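Side-chain contacts in taurocyamine kinase (Schistosoma mansoni, PDB 4WOD), which reversibly transfers a phosphate group between ATP and taurocyamine, as a magnesium-dependent phosphagen kinase built from two homologous repeats: residues Val11-Asp16 / Leu22-Leu27; Ala54-Ala59 / Asp188-Arg193; Ala82-Val87 / Cys268-Gly273. The protein carries 4 engineered substitutions. All blocks are in the same frame, centred on the assembly; numbering follows the deposited sequence.

Contact 1 (Val11-Asp16 / Leu22-Leu27); sequences VKIRND and LTKKYL. Engineered in segment 11-16: Val11 (natural residue Ala).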
ATOM      1  N   VAL A  11      14.568 -26.899   6.175  1.00 18.02           N
ATOM      2  CA  VAL A  11      13.587 -27.207   7.217  1.00 20.96           C
ATOM      3  C   VAL A  11      13.385 -26.062   8.230  1.00 23.97           C
ATOM      4  O   VAL A  11      12.244 -25.731   8.564  1.00 28.94           O
ATOM      5  CB  VAL A  11      13.977 -28.493   7.946  1.00 20.57           C
ATOM      6  CG1 VAL A  11      13.174 -28.660   9.250  1.00 27.29           C
ATOM      7  CG2 VAL A  11      13.754 -29.675   7.018  1.00 22.15           C
ATOM      8  N   LYS A  12      14.471 -25.444   8.696  1.00 21.10           N
ATOM      9  CA  LYS A  12      14.372 -24.305   9.615  1.00 23.15           C
ATOM     10  C   LYS A  12      13.601 -23.138   8.996  1.00 23.98           C
ATOM     11  O   LYS A  12      12.683 -22.574   9.608  1.00 22.68           O
ATOM     12  CB  LYS A  12      15.771 -23.830  10.042  1.00 24.14           C
ATOM     13  CG  LYS A  12      16.479 -24.736  11.036  1.00 25.75           C
ATOM     14  CD  LYS A  12      17.839 -24.173  11.426  1.00 33.17           C
ATOM     15  CE  LYS A  12      18.394 -24.888  12.639  1.00 32.19           C
ATOM     16  NZ  LYS A  12      17.655 -24.515  13.879  1.00 44.57           N
ATOM     17  N   ILE A  13      13.981 -22.781   7.777  1.00 21.53           N
ATOM     18  CA  ILE A  13      13.335 -21.706   7.060  1.00 19.36           C
ATOM     19  C   ILE A  13      11.857 -22.021   6.783  1.00 22.66           C
ATOM     20  O   ILE A  13      10.997 -21.160   6.933  1.00 23.52           O
ATOM     21  CB  ILE A  13      14.080 -21.422   5.735  1.00 21.95           C
ATOM     22  CG1 ILE A  13      15.491 -20.894   6.044  1.00 18.51           C
ATOM     23  CG2 ILE A  13      13.291 -20.436   4.887  1.00 17.41           C
ATOM     24  CD1 ILE A  13      16.471 -20.890   4.855  1.00 16.08           C
ATOM     25  N   ARG A  14      11.554 -23.254   6.393  1.00 23.09           N
ATOM     26  CA  ARG A  14      10.162 -23.614   6.103  1.00 20.56           C
ATOM     27  C   ARG A  14       9.309 -23.702   7.367  1.00 24.14           C
ATOM     28  O   ARG A  14       8.156 -23.293   7.369  1.00 28.78           O
ATOM     29  CB  ARG A  14      10.100 -24.928   5.348  1.00 24.72           C
ATOM     30  CG  ARG A  14      10.342 -24.747   3.885  1.00 29.90           C
ATOM     31  CD  ARG A  14      10.138 -26.040   3.141  1.00 32.20           C
ATOM     32  NE  ARG A  14      10.050 -25.801   1.710  1.00 34.75           N
ATOM     33  CZ  ARG A  14       9.866 -26.759   0.811  1.00 32.65           C
ATOM     34  NH1 ARG A  14       9.766 -28.024   1.207  1.00 33.93           N
ATOM     35  NH2 ARG A  14       9.789 -26.447  -0.477  1.00 26.56           N
ATOM     36  N   ASN A  15       9.882 -24.228   8.442  1.00 27.70           N
ATOM     37  CA  ASN A  15       9.152 -24.363   9.703  1.00 32.60           C
ATOM     38  C   ASN A  15       8.942 -23.039  10.435  1.00 34.69           C
ATOM     39  O   ASN A  15       8.278 -22.996  11.469  1.00 34.59           O
ATOM     40  CB  ASN A  15       9.875 -25.333  10.641  1.00 30.17           C
ATOM     41  CG  ASN A  15       9.648 -26.782  10.267  1.00 36.36           C
ATOM     42  OD1 ASN A  15       8.774 -27.100   9.453  1.00 39.25           O
ATOM     43  ND2 ASN A  15      10.431 -27.676  10.873  1.00 38.81           N
ATOM     44  N   ASP A  16       9.516 -21.964   9.911  1.00 28.29           N
ATOM     45  CA  ASP A  16       9.441 -20.688  10.603  1.00 32.20           C
ATOM     46  C   ASP A  16       8.284 -19.856  10.061  1.00 34.53           C
ATOM     47  O   ASP A  16       8.331 -19.353   8.934  1.00 28.46           O
ATOM     48  CB  ASP A  16      10.765 -19.932  10.477  1.00 26.08           C
ATOM     49  CG  ASP A  16      10.853 -18.752  11.428  1.00 28.85           C
ATOM     50  OD1 ASP A  16       9.848 -18.446  12.112  1.00 26.49           O
ATOM     51  OD2 ASP A  16      11.932 -18.120  11.485  1.00 32.87           O
ATOM     52  N   LEU A  22      11.873 -14.704  -0.116  1.00 18.17           N
ATOM     53  CA  LEU A  22      11.947 -15.349  -1.420  1.00 20.16           C
ATOM     54  C   LEU A  22      12.829 -16.592  -1.339  1.00 20.68           C
ATOM     55  O   LEU A  22      12.696 -17.494  -2.161  1.00 18.89           O
ATOM     56  CB  LEU A  22      12.481 -14.401  -2.484  1.00 15.59           C
ATOM     57  CG  LEU A  22      11.603 -13.180  -2.776  1.00 24.14           C
ATOM     58  CD1 LEU A  22      12.308 -12.207  -3.720  1.00 23.31           C
ATOM     59  CD2 LEU A  22      10.250 -13.618  -3.359  1.00 25.97           C
ATOM     60  N   THR A  23      13.735 -16.633  -0.363  1.00 18.97           N
ATOM     61  CA  THR A  23      14.552 -17.836  -0.131  1.00 15.97           C
ATOM     62  C   THR A  23      13.671 -19.013   0.227  1.00 18.63           C
ATOM     63  O   THR A  23      13.859 -20.126  -0.252  1.00 20.60           O
ATOM     64  CB  THR A  23      15.576 -17.629   1.000  1.00 19.97           C
ATOM     65  OG1 THR A  23      16.569 -16.697   0.567  1.00 19.88           O
ATOM     66  CG2 THR A  23      16.253 -18.945   1.365  1.00 16.04           C
ATOM     67  N   LYS A  24      12.694 -18.759   1.079  1.00 15.86           N
ATOM     68  CA  LYS A  24      11.755 -19.790   1.484  1.00 18.86           C
ATOM     69  C   LYS A  24      10.938 -20.233   0.264  1.00 22.00           C
ATOM     70  O   LYS A  24      10.691 -21.420   0.058  1.00 22.33           O
ATOM     71  CB  LYS A  24      10.846 -19.262   2.588  1.00 18.54           C
ATOM     72  CG  LYS A  24       9.779 -20.223   3.059  1.00 21.32           C
ATOM     73  CD  LYS A  24       9.143 -19.660   4.300  1.00 18.95           C
ATOM     74  CE  LYS A  24       8.044 -20.542   4.832  1.00 24.13           C
ATOM     75  NZ  LYS A  24       7.777 -20.228   6.257  1.00 24.20           N
ATOM     76  N   LYS A  25      10.581 -19.262  -0.568  1.00 19.79           N
ATOM     77  CA  LYS A  25       9.726 -19.507  -1.723  1.00 19.26           C
ATOM     78  C   LYS A  25      10.391 -20.418  -2.737  1.00 21.46           C
ATOM     79  O   LYS A  25       9.756 -21.318  -3.272  1.00 23.92           O
ATOM     80  CB  LYS A  25       9.340 -18.179  -2.365  1.00 20.68           C
ATOM     81  CG  LYS A  25       8.346 -18.279  -3.496  1.00 22.34           C
ATOM     82  CD  LYS A  25       7.759 -16.904  -3.777  1.00 27.88           C
ATOM     83  CE  LYS A  25       6.991 -16.857  -5.079  1.00 30.15           C
ATOM     84  NZ  LYS A  25       6.552 -15.450  -5.337  1.00 32.73           N
ATOM     85  N   TYR A  26      11.682 -20.222  -2.976  1.00 18.48           N
ATOM     86  CA  TYR A  26      12.333 -20.935  -4.062  1.00 19.93           C
ATOM     87  C   TYR A  26      13.300 -22.033  -3.618  1.00 23.39           C
ATOM     88  O   TYR A  26      13.786 -22.798  -4.461  1.00 23.91           O
ATOM     89  CB  TYR A  26      13.039 -19.928  -4.974  1.00 22.51           C
ATOM     90  CG  TYR A  26      12.046 -19.022  -5.676  1.00 22.45           C
ATOM     91  CD1 TYR A  26      11.155 -19.533  -6.630  1.00 25.21           C
ATOM     92  CD2 TYR A  26      11.980 -17.663  -5.376  1.00 20.95           C
ATOM     93  CE1 TYR A  26      10.231 -18.711  -7.258  1.00 25.07           C
ATOM     94  CE2 TYR A  26      11.072 -16.836  -6.000  1.00 23.56           C
ATOM     95  CZ  TYR A  26      10.195 -17.365  -6.945  1.00 26.05           C
ATOM     96  OH  TYR A  26       9.290 -16.537  -7.562  1.00 25.01           O
ATOM     97  N   LEU A  27      13.556 -22.155  -2.314  1.00 20.21           N
ATOM     98  CA  LEU A  27      14.436 -23.231  -1.845  1.00 19.27           C
ATOM     99  C   LEU A  27      13.632 -24.536  -1.714  1.00 20.28           C
ATOM    100  O   LEU A  27      13.338 -25.013  -0.607  1.00 21.37           O
ATOM    101  CB  LEU A  27      15.111 -22.861  -0.521  1.00 21.69           C
ATOM    102  CG  LEU A  27      16.215 -23.795  -0.010  1.00 20.45           C
ATOM    103  CD1 LEU A  27      17.301 -23.949  -1.068  1.00 20.42           C
ATOM    104  CD2 LEU A  27      16.806 -23.285   1.289  1.00 16.25           C
TER
HETATM  105  O   HOH W   1      11.474 -23.541   1.347  1.00 26.79           O
HETATM  106  O   HOH W   2       9.807 -24.126  -1.212  1.00 31.27           O

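Contact 2 (Ala54-Ala59 / Asp188-Arg193); sequences AYNPGA and DDNVLR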
ATOM      1  N   ALA A  54      17.811 -18.537   7.626  1.00 18.55           N
ATOM      2  CA  ALA A  54      17.394 -19.470   8.672  1.00 18.38           C
ATOM      3  C   ALA A  54      17.297 -18.804  10.037  1.00 23.68           C
ATOM      4  O   ALA A  54      16.569 -19.274  10.907  1.00 26.66           O
ATOM      5  CB  ALA A  54      18.357 -20.651   8.741  1.00 22.82           C
ATOM      6  N   TYR A  55      18.053 -17.728  10.242  1.00 18.45           N
ATOM      7  CA  TYR A  55      18.143 -17.122  11.566  1.00 21.68           C
ATOM      8  C   TYR A  55      17.543 -15.736  11.602  1.00 23.32           C
ATOM      9  O   TYR A  55      17.268 -15.217  12.669  1.00 22.71           O
ATOM     10  CB  TYR A  55      19.594 -17.091  12.032  1.00 19.60           C
ATOM     11  CG  TYR A  55      20.159 -18.485  12.031  1.00 24.56           C
ATOM     12  CD1 TYR A  55      19.694 -19.439  12.931  1.00 28.76           C
ATOM     13  CD2 TYR A  55      21.115 -18.868  11.105  1.00 21.24           C
ATOM     14  CE1 TYR A  55      20.187 -20.734  12.917  1.00 25.41           C
ATOM     15  CE2 TYR A  55      21.614 -20.161  11.083  1.00 25.13           C
ATOM     16  CZ  TYR A  55      21.145 -21.085  11.985  1.00 27.37           C
ATOM     17  OH  TYR A  55      21.648 -22.361  11.971  1.00 31.97           O
ATOM     18  N   ASN A  56      17.343 -15.148  10.432  1.00 15.52           N
ATOM     19  CA  ASN A  56      16.709 -13.841  10.345  1.00 22.77           C
ATOM     20  C   ASN A  56      15.457 -13.886   9.467  1.00 24.41           C
ATOM     21  O   ASN A  56      15.516 -13.626   8.263  1.00 21.38           O
ATOM     22  CB  ASN A  56      17.712 -12.821   9.818  1.00 15.00           C
ATOM     23  CG  ASN A  56      18.953 -12.740  10.689  1.00 22.59           C
ATOM     24  OD1 ASN A  56      19.954 -13.420  10.433  1.00 24.64           O
ATOM     25  ND2 ASN A  56      18.883 -11.930  11.742  1.00 20.25           N
ATOM     26  N   PRO A  57      14.304 -14.213  10.074  1.00 24.20           N
ATOM     27  CA  PRO A  57      13.086 -14.379   9.272  1.00 25.01           C
ATOM     28  C   PRO A  57      12.612 -13.105   8.559  1.00 23.96           C
ATOM     29  O   PRO A  57      11.840 -13.209   7.609  1.00 23.91           O
ATOM     30  CB  PRO A  57      12.046 -14.852  10.301  1.00 26.36           C
ATOM     31  CG  PRO A  57      12.599 -14.446  11.638  1.00 31.95           C
ATOM     32  CD  PRO A  57      14.090 -14.488  11.506  1.00 24.36           C
ATOM     33  N   GLY A  58      13.079 -11.937   8.989  1.00 22.58           N
ATOM     34  CA  GLY A  58      12.681 -10.690   8.358  1.00 22.95           C
ATOM     35  C   GLY A  58      13.391 -10.453   7.037  1.00 25.22           C
ATOM     36  O   GLY A  58      12.957  -9.639   6.227  1.00 27.40           O
ATOM     37  N   ALA A  59      14.492 -11.163   6.819  1.00 25.33           N
ATOM     38  CA  ALA A  59      15.277 -10.997   5.596  1.00 23.14           C
ATOM     39  C   ALA A  59      14.536 -11.563   4.385  1.00 22.30           C
ATOM     40  O   ALA A  59      14.083 -12.702   4.396  1.00 22.72           O
ATOM     41  CB  ALA A  59      16.635 -11.659   5.751  1.00 23.51           C
ATOM     42  N   ASP A 188      27.013  -4.233  13.220  1.00 29.36           N
ATOM     43  CA  ASP A 188      25.768  -4.228  13.985  1.00 34.97           C
ATOM     44  C   ASP A 188      24.535  -4.763  13.236  1.00 29.34           C
ATOM     45  O   ASP A 188      23.415  -4.609  13.711  1.00 25.77           O
ATOM     46  CB  ASP A 188      25.490  -2.804  14.490  1.00 35.88           C
ATOM     47  CG  ASP A 188      25.239  -1.810  13.362  1.00 40.44           C
ATOM     48  OD1 ASP A 188      25.496  -2.137  12.176  1.00 37.72           O
ATOM     49  OD2 ASP A 188      24.792  -0.680  13.668  1.00 45.98           O
ATOM     50  N   ASP A 189      24.744  -5.403  12.089  1.00 26.91           N
ATOM     51  CA  ASP A 189      23.645  -5.945  11.277  1.00 22.55           C
ATOM     52  C   ASP A 189      23.650  -7.468  11.371  1.00 23.69           C
ATOM     53  O   ASP A 189      24.556  -8.120  10.862  1.00 21.51           O
ATOM     54  CB  ASP A 189      23.792  -5.479   9.820  1.00 25.68           C
ATOM     55  CG  ASP A 189      22.644  -5.946   8.898  1.00 26.86           C
ATOM     56  OD1 ASP A 189      22.008  -6.998   9.128  1.00 27.67           O
ATOM     57  OD2 ASP A 189      22.395  -5.248   7.894  1.00 34.18           O
ATOM     58  N   ASN A 190      22.647  -8.044  12.020  1.00 21.26           N
ATOM     59  CA  ASN A 190      22.661  -9.482  12.247  1.00 23.23           C
ATOM     60  C   ASN A 190      22.431 -10.290  10.964  1.00 24.31           C
ATOM     61  O   ASN A 190      22.822 -11.461  10.882  1.00 22.12           O
ATOM     62  CB  ASN A 190      21.617  -9.873  13.296  1.00 28.07           C
ATOM     63  CG  ASN A 190      22.050 -11.079  14.135  1.00 35.62           C
ATOM     64  OD1 ASN A 190      23.222 -11.449  14.156  1.00 36.21           O
ATOM     65  ND2 ASN A 190      21.098 -11.692  14.829  1.00 42.65           N
ATOM     66  N   VAL A 191      21.785  -9.686   9.969  1.00 20.29           N
ATOM     67  CA  VAL A 191      21.595 -10.378   8.701  1.00 21.20           C
ATOM     68  C   VAL A 191      22.971 -10.518   8.064  1.00 20.82           C
ATOM     69  O   VAL A 191      23.380 -11.605   7.650  1.00 16.59           O
ATOM     70  CB  VAL A 191      20.620  -9.625   7.749  1.00 20.80           C
ATOM     71  CG1 VAL A 191      20.639 -10.237   6.353  1.00 20.89           C
ATOM     72  CG2 VAL A 191      19.203  -9.621   8.315  1.00 21.66           C
ATOM     73  N   LEU A 192      23.703  -9.412   8.037  1.00 18.87           N
ATOM     74  CA  LEU A 192      25.069  -9.422   7.520  1.00 18.88           C
ATOM     75  C   LEU A 192      25.947 -10.377   8.322  1.00 17.27           C
ATOM     76  O   LEU A 192      26.728 -11.126   7.753  1.00 19.80           O
ATOM     77  CB  LEU A 192      25.666  -8.019   7.545  1.00 19.83           C
ATOM     78  CG  LEU A 192      27.034  -7.846   6.866  1.00 22.62           C
ATOM     79  CD1 LEU A 192      27.073  -8.566   5.520  1.00 22.22           C
ATOM     80  CD2 LEU A 192      27.356  -6.346   6.708  1.00 19.87           C
ATOM     81  N   ARG A 193      25.811 -10.352   9.644  1.00 18.53           N
ATOM     82  CA  ARG A 193      26.561 -11.263  10.499  1.00 21.53           C
ATOM     83  C   ARG A 193      26.345 -12.728  10.114  1.00 20.40           C
ATOM     84  O   ARG A 193      27.312 -13.483   9.948  1.00 21.03           O
ATOM     85  CB  ARG A 193      26.189 -11.062  11.973  1.00 24.01           C
ATOM     86  CG  ARG A 193      26.832 -12.102  12.895  1.00 21.60           C
ATOM     87  CD  ARG A 193      26.684 -11.723  14.358  1.00 28.09           C
ATOM     88  NE  ARG A 193      27.480 -10.542  14.659  1.00 29.88           N
ATOM     89  CZ  ARG A 193      26.990  -9.318  14.807  1.00 30.43           C
ATOM     90  NH1 ARG A 193      27.819  -8.314  15.059  1.00 30.77           N
ATOM     91  NH2 ARG A 193      25.681  -9.097  14.710  1.00 30.13           N
TER

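Contact 3 (Ala82-Val87 / Cys268-Gly273); sequences ADYHKV and CPSNLG. With ARG (arginine), chain B.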
ATOM      1  N   ALA A  82      14.547 -12.736 -10.618  1.00 21.65           N
ATOM      2  CA  ALA A  82      13.400 -12.431 -11.472  1.00 23.29           C
ATOM      3  C   ALA A  82      12.210 -11.958 -10.633  1.00 21.60           C
ATOM      4  O   ALA A  82      11.544 -10.998 -10.977  1.00 20.87           O
ATOM      5  CB  ALA A  82      13.014 -13.648 -12.319  1.00 22.98           C
ATOM      6  N   ASP A  83      11.983 -12.616  -9.508  1.00 20.27           N
ATOM      7  CA  ASP A  83      10.914 -12.247  -8.594  1.00 19.26           C
ATOM      8  C   ASP A  83      11.134 -10.860  -7.949  1.00 22.61           C
ATOM      9  O   ASP A  83      10.273  -9.967  -8.067  1.00 22.28           O
ATOM     10  CB  ASP A  83      10.781 -13.341  -7.525  1.00 20.48           C
ATOM     11  CG  ASP A  83       9.444 -13.298  -6.798  1.00 29.44           C
ATOM     12  OD1 ASP A  83       8.952 -12.188  -6.497  1.00 24.62           O
ATOM     13  OD2 ASP A  83       8.883 -14.386  -6.524  1.00 30.40           O
ATOM     14  N   TYR A  84      12.280 -10.675  -7.282  1.00 17.59           N
ATOM     15  CA  TYR A  84      12.579  -9.430  -6.575  1.00 20.60           C
ATOM     16  C   TYR A  84      12.628  -8.216  -7.499  1.00 20.37           C
ATOM     17  O   TYR A  84      12.108  -7.137  -7.174  1.00 18.07           O
ATOM     18  CB  TYR A  84      13.915  -9.537  -5.821  1.00 21.17           C
ATOM     19  CG  TYR A  84      14.220  -8.293  -5.011  1.00 23.84           C
ATOM     20  CD1 TYR A  84      13.658  -8.102  -3.754  1.00 23.32           C
ATOM     21  CD2 TYR A  84      15.052  -7.305  -5.513  1.00 22.17           C
ATOM     22  CE1 TYR A  84      13.927  -6.954  -3.023  1.00 23.80           C
ATOM     23  CE2 TYR A  84      15.320  -6.170  -4.792  1.00 24.85           C
ATOM     24  CZ  TYR A  84      14.760  -6.001  -3.554  1.00 23.35           C
ATOM     25  OH  TYR A  84      15.040  -4.858  -2.851  1.00 29.71           O
ATOM     26  N   HIS A  85      13.275  -8.384  -8.644  1.00 17.29           N
ATOM     27  CA  HIS A  85      13.459  -7.261  -9.553  1.00 21.43           C
ATOM     28  C   HIS A  85      12.305  -7.142 -10.555  1.00 21.93           C
ATOM     29  O   HIS A  85      12.350  -6.305 -11.468  1.00 21.60           O
ATOM     30  CB  HIS A  85      14.803  -7.391 -10.277  1.00 17.30           C
ATOM     31  CG  HIS A  85      15.977  -7.117  -9.395  1.00 22.85           C
ATOM     32  ND1 HIS A  85      16.341  -5.840  -9.017  1.00 22.30           N
ATOM     33  CD2 HIS A  85      16.856  -7.953  -8.794  1.00 20.60           C
ATOM     34  CE1 HIS A  85      17.395  -5.905  -8.223  1.00 20.41           C
ATOM     35  NE2 HIS A  85      17.733  -7.173  -8.080  1.00 22.01           N
ATOM     36  N   LYS A  86      11.283  -7.974 -10.360  1.00 20.00           N
ATOM     37  CA  LYS A  86      10.066  -7.991 -11.187  1.00 28.28           C
ATOM     38  C   LYS A  86      10.399  -8.078 -12.665  1.00 27.72           C
ATOM     39  O   LYS A  86       9.968  -7.245 -13.457  1.00 24.53           O
ATOM     40  CB  LYS A  86       9.203  -6.754 -10.925  1.00 25.67           C
ATOM     41  CG  LYS A  86       8.634  -6.682  -9.522  1.00 29.19           C
ATOM     42  CD  LYS A  86       8.416  -5.238  -9.120  1.00 36.92           C
ATOM     43  CE  LYS A  86       7.337  -5.108  -8.056  1.00 41.74           C
ATOM     44  NZ  LYS A  86       7.584  -6.023  -6.905  1.00 43.03           N
ATOM     45  N   VAL A  87      11.196  -9.082 -13.013  1.00 27.40           N
ATOM     46  CA  VAL A  87      11.649  -9.277 -14.376  1.00 32.68           C
ATOM     47  C   VAL A  87      10.591 -10.093 -15.085  1.00 36.44           C
ATOM     48  O   VAL A  87      10.273 -11.211 -14.662  1.00 33.91           O
ATOM     49  CB  VAL A  87      13.021  -9.979 -14.437  1.00 33.94           C
ATOM     50  CG1 VAL A  87      13.443 -10.241 -15.878  1.00 31.12           C
ATOM     51  CG2 VAL A  87      14.078  -9.149 -13.703  1.00 28.49           C
ATOM     52  N   CYS A 268      24.544  -8.937  -2.135  1.00 16.96           N
ATOM     53  CA  CYS A 268      23.098  -9.091  -2.009  1.00 18.75           C
ATOM     54  C   CYS A 268      22.458  -8.904  -3.371  1.00 19.38           C
ATOM     55  O   CYS A 268      22.829  -7.978  -4.106  1.00 20.66           O
ATOM     56  CB  CYS A 268      22.528  -8.091  -1.005  1.00 19.46           C
ATOM     57  SG  CYS A 268      20.741  -8.151  -0.844  1.00 22.27           S
ATOM     58  N   PRO A 269      21.512  -9.792  -3.730  1.00 19.25           N
ATOM     59  CA  PRO A 269      20.836  -9.729  -5.031  1.00 16.95           C
ATOM     60  C   PRO A 269      20.059  -8.447  -5.288  1.00 17.16           C
ATOM     61  O   PRO A 269      19.809  -8.157  -6.456  1.00 19.69           O
ATOM     62  CB  PRO A 269      19.874 -10.924  -4.994  1.00 17.90           C
ATOM     63  CG  PRO A 269      20.538 -11.907  -4.064  1.00 21.40           C
ATOM     64  CD  PRO A 269      21.183 -11.034  -2.995  1.00 20.47           C
ATOM     65  N   SER A 270      19.684  -7.706  -4.248  1.00 16.06           N
ATOM     66  CA  SER A 270      18.889  -6.490  -4.448  1.00 21.66           C
ATOM     67  C   SER A 270      19.659  -5.386  -5.178  1.00 19.75           C
ATOM     68  O   SER A 270      19.052  -4.512  -5.813  1.00 18.92           O
ATOM     69  CB  SER A 270      18.373  -5.959  -3.105  1.00 20.34           C
ATOM     70  OG  SER A 270      19.436  -5.533  -2.275  1.00 23.55           O
ATOM     71  N   ASN A 271      20.984  -5.427  -5.085  1.00 17.76           N
ATOM     72  CA  ASN A 271      21.853  -4.394  -5.662  1.00 20.50           C
ATOM     73  C   ASN A 271      22.596  -4.795  -6.932  1.00 18.37           C
ATOM     74  O   ASN A 271      23.638  -4.222  -7.234  1.00 20.56           O
ATOM     75  CB  ASN A 271      22.885  -3.949  -4.630  1.00 17.13           C
ATOM     76  CG  ASN A 271      22.280  -3.075  -3.553  1.00 23.36           C
ATOM     77  OD1 ASN A 271      21.533  -2.140  -3.846  1.00 29.53           O
ATOM     78  ND2 ASN A 271      22.584  -3.381  -2.303  1.00 25.85           N
ATOM     79  N   LEU A 272      22.078  -5.780  -7.657  1.00 14.55           N
ATOM     80  CA  LEU A 272      22.662  -6.195  -8.941  1.00 15.48           C
ATOM     81  C   LEU A 272      22.373  -5.183 -10.039  1.00 21.00           C
ATOM     82  O   LEU A 272      21.564  -4.251  -9.855  1.00 20.16           O
ATOM     83  CB  LEU A 272      22.110  -7.564  -9.356  1.00 12.70           C
ATOM     84  CG  LEU A 272      22.496  -8.727  -8.439  1.00 17.89           C
ATOM     85  CD1 LEU A 272      21.638  -9.971  -8.773  1.00 11.26           C
ATOM     86  CD2 LEU A 272      24.012  -9.066  -8.523  1.00 15.60           C
ATOM     87  N   GLY A 273      23.020  -5.372 -11.186  1.00 15.28           N
ATOM     88  CA  GLY A 273      22.762  -4.533 -12.351  1.00 18.15           C
ATOM     89  C   GLY A 273      23.621  -3.288 -12.350  1.00 16.01           C
ATOM     90  O   GLY A 273      24.836  -3.375 -12.581  1.00 14.70           O
TER
HETATM   91  N   ARG B 801      15.974  -6.961   0.409  1.00 28.73           N
HETATM   92  CA  ARG B 801      17.022  -7.479   1.245  1.00 33.12           C
HETATM   93  C   ARG B 801      16.638  -8.492   2.307  1.00 26.41           C
HETATM   94  O   ARG B 801      15.673  -8.265   3.076  1.00 23.55           O
HETATM   95  CB  ARG B 801      17.823  -6.374   1.830  1.00 40.46           C
HETATM   96  CG  ARG B 801      18.854  -5.862   0.883  1.00 35.81           C
HETATM   97  CD  ARG B 801      20.171  -6.237   1.459  1.00 36.02           C
HETATM   98  NE  ARG B 801      21.229  -5.769   0.616  1.00 35.69           N
HETATM   99  CZ  ARG B 801      22.261  -5.112   1.064  1.00 34.97           C
HETATM  100  NH1 ARG B 801      23.191  -4.719   0.247  1.00 37.48           N
HETATM  101  NH2 ARG B 801      22.338  -4.832   2.336  1.00 40.28           N
HETATM  102  OXT ARG B 801      17.382  -9.482   2.229  1.00 22.89           O

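Contact 1 (Val11-Asp16 / Leu22-Leu27)
Two consecutive helices of the first phosphagen kinase N-terminal domain, 6-14 and 22-26, meet here, with Ile13, in the last turn of the first, against Lys24 of the second. CG2 of Ile13 packs on CB of Lys24 at 3.6 Å, and the two side chains run past each other in opposite directions. Lys24 has CG anti to the backbone N (chi1 177°) and stays extended, which carries its ammonium to the C-terminal end of helix 6-14. Here Lys24 NZ makes weak hydrogen bonds to Ile13 O (3.4 Å) and Arg14 O (3.3 Å) and lies 2.9 Å from Asp16 O. NZ also hydrogen-bonds to Asn19 O, its strongest polar partner. Two helices joined by a short loop are thus bridged by a lysine reaching the carbonyl oxygens at the end of the first, an arrangement probably favoured by the negative end of the helix dipole. The other branch of Ile13 reaches across Thr23, CD1 to CG2 at 4.0 Å, and on to Leu27. At the outer side Arg14 is joined through water: its NE gives to a water at 2.7 Å that also meets the carbonyl oxygens of Lys24 and Leu27. Its NH1 forms a salt bridge with Asp29, while Thr23 OG1 bonds to Asn53 of helix 46-55.

Contact 2 (Ala54-Ala59 / Asp188-Arg193)
Asn56 and Val191 touch through carbon: CB of Asn56 lies 3.8 Å from CG2 of Val191, and the same methyl group lies 4.2 Å from CB of Ala59. Val191 has CG1 anti to its own backbone N (chi1 170°), leaving CG2 as the branch that faces both residues. Beside this apolar patch the amide of Asn56 stands nearly perpendicular to that of Asn190, their planes 86° apart, with CB of Asn190 also against it. Further out, a type I turn from Asn56 to Ala59, closed by Ala59 N to Asn56 O at 3.0 Å, brings both residues onto one methyl. On the facing side Asp189 is the N-cap of helix 190-194. Its OD1 accepts from Leu192 N at 3.1 Å, the donor arriving from above the carboxylate plane, and more weakly from Val191 N. The cap ties down the start of the helix, whose first residues, Asn190 and Val191, meet the 56-59 turn. Arg193 adds a weak bond from NH2 to Asn190 OD1, in the guanidinium plane, and Thr52 of helix 46-55 donates to Val191 O. The contact joins the N-terminal domain to the catalytic domain beside the arginine pocket, of which Ala59 forms part. The two segments meet mainly by van der Waals contact, which suggests a join of apolar contact beside one directional bond between the domains, that from Thr52.

Contact 3 (Ala82-Val87 / Cys268-Gly273)
The His85 imidazole turns its edge to Pro269 O across the contact, while the edge of the Tyr84 ring, through CD2, is set 3.7 Å above the centre of one imidazole face; CD2 of His85 in turn lies in plane at the phenol's edge. The bond from His85 NE2 to Pro269 O is 2.8 Å long, almost straight (176°) and in the ring plane. Ser270 O lies close to the same edge, 3.2 Å from His85 CE1. The donor comes tilted 25° from the plane of the Pro269 carbonyl. The in-plane bond sets the rotation of the ring, and Tyr84 lies on one of its faces. The tyrosine, with CG anti to its backbone N (chi1 -177°), reaches Ser270, whose CB it meets obliquely, 3.5 Å from CE2. Its hydroxyl ends 4.0 Å from the amino N of the bound arginine. Beyond Ser270 the loop lines the ligand: Asn271 ND2 is 2.9 Å from NH1 of the arginine, and Cys268, predicted to be the active-site residue, lies alongside. Glu222 and the backbone amides of Leu60 and Leu61 bond the ligand from elsewhere in the pocket. Lys86, at positive phi, closes helix 74-84 with a Schellman motif, Val87 N to Ala82 O at 2.8 Å, just after the histidine leaves the helix. The pairing thus sets the C-terminal end of helix 74-84, in the N-terminal domain, against the catalytic-domain loop between strands 263-264 and 277-283, with Tyr70 of helix 69-72 packing on Pro269 and Leu272.

All three contacts lie in the first repeat, on the same side of the chain's centre; contacts 2 and 3 border the bound arginine and contact 1 lies behind them. Contact 1 is internal to the N-terminal domain; contacts 2 and 3 each join that domain to the catalytic one, at two places whose nearest atoms are about 7 Å apart. Contact 1 touches both. Ile13 CG1 packs on Ala54 CA at 3.5 Å in contact 2, while in contact 3 Asp83 OD2 takes a salt bridge from Lys25 NZ at 2.8 Å. Tyr84, Cys268, Ser270 and Asn271 of contact 3 and Ala59 of contact 2 belong to the pocket; the Thr23 side chain of contact 1 is about 7 Å from the ligand.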